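Local atomic coordinates of SusD homolog (Bacteroides thetaiotaomicron, PDB entry 3SGH), a protein that probably binds sugars at the cell surface as a SusD-like outer-membrane lipoprotein, helping to capture glycans for uptake. Residues A[64-69]-A[438-443]; A[445-450]-A[482-487]. All coordinates share one frame; numbering follows the deposited sequence.

Contact 1: A[64-69]-A[438-443]; sequences AYYNAS and FPATES
The hydroxyl of Tyr66 reaches the backbone of 438-443 and accepts a hydrogen bond from the amide of Ala440, with N to OH at 3.0 Å and an angle of 160° at the hydrogen. The ring of Pro439, the residue before, packs beside that oxygen, its CB 3.4 Å from Tyr66 OH. The methyl of Ala440 fits between the two tyrosines: its CB is 3.8 Å from Tyr66 CZ and 3.2 Å from the backbone O of Ala64, a spot where a small side chain is suited. Ser443 meets the Tyr66 ring at its edge, OG lying in the ring plane 3.7 Å from CD2, while the strongest polar partner of that OG is the carbonyl O of Cys448, with Asn445 O also within bonding reach.

Tyr65 turns its ring edge to the chain as well, CD2 standing 3.5 Å from the carbonyl O of Glu442, which is buried here without a hydrogen-bond partner. With CG set anti to its carbonyl carbon (chi1 -49°), the ring runs alongside Thr441, and the phenol end of Tyr65 is bonded to Ser289 O. Farther out, Thr441 OG1 bonds Gly288 O and Glu442 forms a salt bridge with Lys60. This is loop-to-loop packing within the SusD fold, joining the loop before helix 70-73 to the one after helix 424-432 through two tyrosines.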
# COMPACT_ATOMS: atom_id res chain seq x y z
N ALA A 64 14.11 -9.03 -0.77
CA ALA A 64 14.77 -7.78 -1.22
C ALA A 64 15.48 -7.96 -2.54
O ALA A 64 15.66 -6.98 -3.27
CB ALA A 64 15.76 -7.25 -0.16
N TYR A 65 15.90 -9.20 -2.83
CA TYR A 65 16.56 -9.51 -4.11
C TYR A 65 15.65 -10.37 -5.02
O TYR A 65 16.11 -11.05 -5.96
CB TYR A 65 17.90 -10.21 -3.86
CG TYR A 65 18.82 -9.55 -2.85
CD1 TYR A 65 18.70 -9.80 -1.50
CD2 TYR A 65 19.89 -8.73 -3.26
CE1 TYR A 65 19.58 -9.28 -0.58
CE2 TYR A 65 20.74 -8.18 -2.38
CZ TYR A 65 20.61 -8.45 -1.01
OH TYR A 65 21.49 -7.94 -0.07
N TYR A 66 14.35 -10.36 -4.70
CA TYR A 66 13.31 -10.93 -5.52
C TYR A 66 13.31 -12.43 -5.52
O TYR A 66 12.86 -13.01 -6.46
CB TYR A 66 13.40 -10.42 -6.97
CG TYR A 66 13.70 -8.93 -7.12
CD1 TYR A 66 13.10 -7.97 -6.31
CD2 TYR A 66 14.61 -8.50 -8.07
CE1 TYR A 66 13.42 -6.62 -6.45
CE2 TYR A 66 14.92 -7.15 -8.21
CZ TYR A 66 14.32 -6.22 -7.43
OH TYR A 66 14.68 -4.88 -7.59
N ASN A 67 13.82 -13.06 -4.46
CA ASN A 67 13.86 -14.51 -4.44
C ASN A 67 13.55 -15.09 -3.04
O ASN A 67 14.32 -15.88 -2.47
CB ASN A 67 15.21 -15.01 -4.95
CG ASN A 67 15.15 -16.41 -5.47
OD1 ASN A 67 14.28 -16.73 -6.28
ND2 ASN A 67 16.07 -17.27 -5.01
N ALA A 68 12.41 -14.68 -2.51
CA ALA A 68 11.94 -15.19 -1.21
C ALA A 68 11.70 -16.68 -1.20
O ALA A 68 11.29 -17.30 -2.20
CB ALA A 68 10.66 -14.48 -0.76
N SER A 69 11.87 -17.24 -0.01
CA SER A 69 11.45 -18.59 0.33
C SER A 69 9.95 -18.77 0.14
O SER A 69 9.21 -17.83 0.11
CB SER A 69 11.79 -18.90 1.79
OG SER A 69 11.01 -18.11 2.68
N PHE A 438 14.00 2.62 -6.00
CA PHE A 438 15.32 2.01 -6.15
C PHE A 438 15.23 0.48 -6.15
O PHE A 438 14.75 -0.11 -5.18
CB PHE A 438 16.23 2.40 -5.00
CG PHE A 438 16.54 3.86 -4.86
CD1 PHE A 438 16.10 4.82 -5.74
CD2 PHE A 438 17.42 4.25 -3.84
CE1 PHE A 438 16.45 6.18 -5.54
CE2 PHE A 438 17.78 5.55 -3.66
CZ PHE A 438 17.32 6.52 -4.50
N PRO A 439 15.76 -0.16 -7.19
CA PRO A 439 15.75 -1.64 -7.22
C PRO A 439 16.85 -2.19 -6.33
O PRO A 439 17.71 -1.44 -5.87
CB PRO A 439 16.09 -1.95 -8.67
CG PRO A 439 17.02 -0.83 -9.06
CD PRO A 439 16.42 0.40 -8.39
N ALA A 440 16.84 -3.50 -6.12
CA ALA A 440 17.93 -4.21 -5.50
C ALA A 440 19.22 -3.94 -6.28
O ALA A 440 19.19 -3.68 -7.50
CB ALA A 440 17.60 -5.71 -5.49
N THR A 441 20.36 -4.08 -5.59
CA THR A 441 21.65 -4.07 -6.26
C THR A 441 21.77 -5.22 -7.28
O THR A 441 22.49 -5.11 -8.28
CB THR A 441 22.84 -4.11 -5.26
OG1 THR A 441 22.73 -5.29 -4.43
CG2 THR A 441 22.89 -2.81 -4.44
N GLU A 442 21.10 -6.34 -7.03
CA GLU A 442 21.08 -7.44 -7.98
C GLU A 442 19.81 -8.24 -7.77
O GLU A 442 19.26 -8.26 -6.67
CB GLU A 442 22.29 -8.36 -7.80
CG GLU A 442 22.24 -9.20 -6.54
CD GLU A 442 23.52 -10.01 -6.31
OE1 GLU A 442 23.53 -11.23 -6.60
OE2 GLU A 442 24.49 -9.42 -5.84
N SER A 443 19.39 -8.94 -8.82
CA SER A 443 18.33 -9.90 -8.71
C SER A 443 18.91 -11.28 -8.50
O SER A 443 19.82 -11.71 -9.21
CB SER A 443 17.45 -9.91 -9.96
OG SER A 443 16.53 -11.00 -9.92

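Contact 2: A[445-450]-A[482-487]; sequences NADCNT and KDSNGT
Asp447 is tied to 482-487 by its carboxylate, and a single oxygen does most of the work. OD2 forms a salt bridge with Lys482, NZ to OD2 being 2.8 Å, and accepts a hydrogen bond from Ser484, OG to OD2 also 2.8 Å. The ammonium comes on the syn side of that oxygen and the hydroxyl on the anti side, both 22° out of the carboxylate plane and displaced toward the same face. Such a double grip restrains the rotation of the carboxylate and would probably favour its charged form. Lysine suits its position because its extended chain carries the ammonium across from the exposed start of 482-487.

Turn-forming bonds shape both partners. Asn445 OD1 accepts from the amide of Asp447 in an Asx turn, which accompanies the type I turn from Asn445 to Cys448. Ser484, with OG anti to its backbone N (chi1 174°), makes an ST turn by accepting from Gly486 N at 3.0 Å; its hydroxyl thus receives one bond while giving another to Asp447.

Nonpolar and backbone packing centres on Gly486, which, having no side chain, lets Asp447 O come up to its CA in a CA-H...O contact of 3.5 Å; a water donates to both Asp447 O and Gly486 O. Cys448 lays its sulfur against the turn, SG 3.7 Å from Asn485 CB. The amides of Asn445 and Asn485 lie 20° from parallel, and their ND2 atoms, both donors, pass without bonding each other: Asn445 ND2 is bonded to Asn67 OD1 and Asn485 ND2 to Tyr66 O, and Asn485 OD1 accepts from Arg458 NE.

The contact thus joins the loop between helices 424-432 and 461-466 to the segment that follows helix 468-477.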
# COMPACT_ATOMS: atom_id res chain seq x y z
N ASN A 445 16.77 -13.85 -8.79
CA ASN A 445 15.71 -14.60 -9.46
C ASN A 445 15.89 -14.44 -10.96
O ASN A 445 15.95 -13.33 -11.47
CB ASN A 445 14.35 -14.04 -9.04
CG ASN A 445 13.17 -14.88 -9.54
OD1 ASN A 445 12.73 -14.75 -10.68
ND2 ASN A 445 12.63 -15.69 -8.67
N ALA A 446 15.94 -15.56 -11.67
CA ALA A 446 16.14 -15.54 -13.11
C ALA A 446 15.00 -14.91 -13.89
O ALA A 446 15.20 -14.51 -15.04
CB ALA A 446 16.35 -16.97 -13.60
N ASP A 447 13.82 -14.83 -13.30
CA ASP A 447 12.69 -14.23 -13.98
C ASP A 447 12.49 -12.74 -13.71
O ASP A 447 11.59 -12.13 -14.31
CB ASP A 447 11.41 -14.96 -13.64
CG ASP A 447 11.37 -16.38 -14.16
OD1 ASP A 447 12.16 -16.74 -15.05
OD2 ASP A 447 10.54 -17.16 -13.66
N CYS A 448 13.30 -12.15 -12.82
CA CYS A 448 13.18 -10.72 -12.49
C CYS A 448 14.48 -10.00 -12.76
O CYS A 448 15.57 -10.56 -12.53
CB CYS A 448 12.87 -10.52 -11.01
SG CYS A 448 11.36 -11.35 -10.41
N ASN A 449 14.37 -8.81 -13.31
CA ASN A 449 15.54 -7.93 -13.53
C ASN A 449 15.44 -6.69 -12.65
O ASN A 449 14.36 -6.36 -12.14
CB ASN A 449 15.65 -7.53 -15.01
CG ASN A 449 14.36 -6.85 -15.55
OD1 ASN A 449 14.01 -5.76 -15.15
ND2 ASN A 449 13.66 -7.52 -16.46
N THR A 450 16.55 -6.00 -12.44
CA THR A 450 16.50 -4.81 -11.60
C THR A 450 15.77 -3.61 -12.27
O THR A 450 15.33 -2.70 -11.58
CB THR A 450 17.92 -4.39 -11.18
OG1 THR A 450 18.69 -4.21 -12.37
CG2 THR A 450 18.56 -5.49 -10.29
N LYS A 482 2.59 -18.41 -16.33
CA LYS A 482 3.63 -18.93 -15.45
C LYS A 482 3.50 -18.33 -14.06
O LYS A 482 3.44 -17.11 -13.91
CB LYS A 482 5.00 -18.54 -16.02
CG LYS A 482 6.09 -19.45 -15.55
CD LYS A 482 7.52 -18.97 -15.87
CE LYS A 482 8.53 -19.83 -15.11
NZ LYS A 482 9.89 -19.30 -15.37
N ASP A 483 3.51 -19.18 -13.03
CA ASP A 483 3.42 -18.71 -11.64
C ASP A 483 4.82 -18.32 -11.16
O ASP A 483 5.48 -19.07 -10.45
CB ASP A 483 2.79 -19.80 -10.76
CG ASP A 483 2.59 -19.38 -9.29
OD1 ASP A 483 2.53 -18.15 -9.02
OD2 ASP A 483 2.50 -20.30 -8.41
N SER A 484 5.25 -17.14 -11.57
CA SER A 484 6.57 -16.59 -11.34
C SER A 484 6.52 -15.26 -10.61
O SER A 484 5.58 -14.47 -10.82
CB SER A 484 7.22 -16.33 -12.72
OG SER A 484 8.45 -15.67 -12.61
N ASN A 485 7.58 -14.98 -9.86
CA ASN A 485 7.79 -13.64 -9.27
C ASN A 485 7.87 -12.54 -10.34
O ASN A 485 7.62 -11.37 -10.07
CB ASN A 485 9.12 -13.58 -8.49
CG ASN A 485 9.11 -14.40 -7.22
OD1 ASN A 485 8.11 -15.09 -6.88
ND2 ASN A 485 10.24 -14.38 -6.51
N GLY A 486 8.27 -12.91 -11.55
CA GLY A 486 8.49 -11.93 -12.62
C GLY A 486 7.33 -11.75 -13.62
O GLY A 486 7.44 -10.95 -14.57
N THR A 487 6.25 -12.50 -13.40
CA THR A 487 5.03 -12.42 -14.18
C THR A 487 4.19 -11.22 -13.78
O THR A 487 3.96 -11.00 -12.62
CB THR A 487 4.19 -13.71 -14.06
OG1 THR A 487 4.90 -14.77 -14.73
CG2 THR A 487 2.84 -13.61 -14.75
O HOH W 1 9.94 -9.72 -15.03

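Overall arrangement
Contacts 1 and 2 lie with their centres about 11 Å apart on the same side of the chain's centre, and they touch. Along the chain they are in series: contact 1 spans 368 residues, about half of them helical, whereas contact 2 closes just 31, including helices 461-466 and 468-477. Segments 438-443 and 445-450 belong to one long loop between helices 424-432 and 461-466, which meets the early loop mainly with its first part and the late one with its second, Asn445 touching both. The early and late loops also meet directly. Parts distant in sequence are thereby gathered into one patch of irregular structure in a protein whose regular structure is nearly all helix.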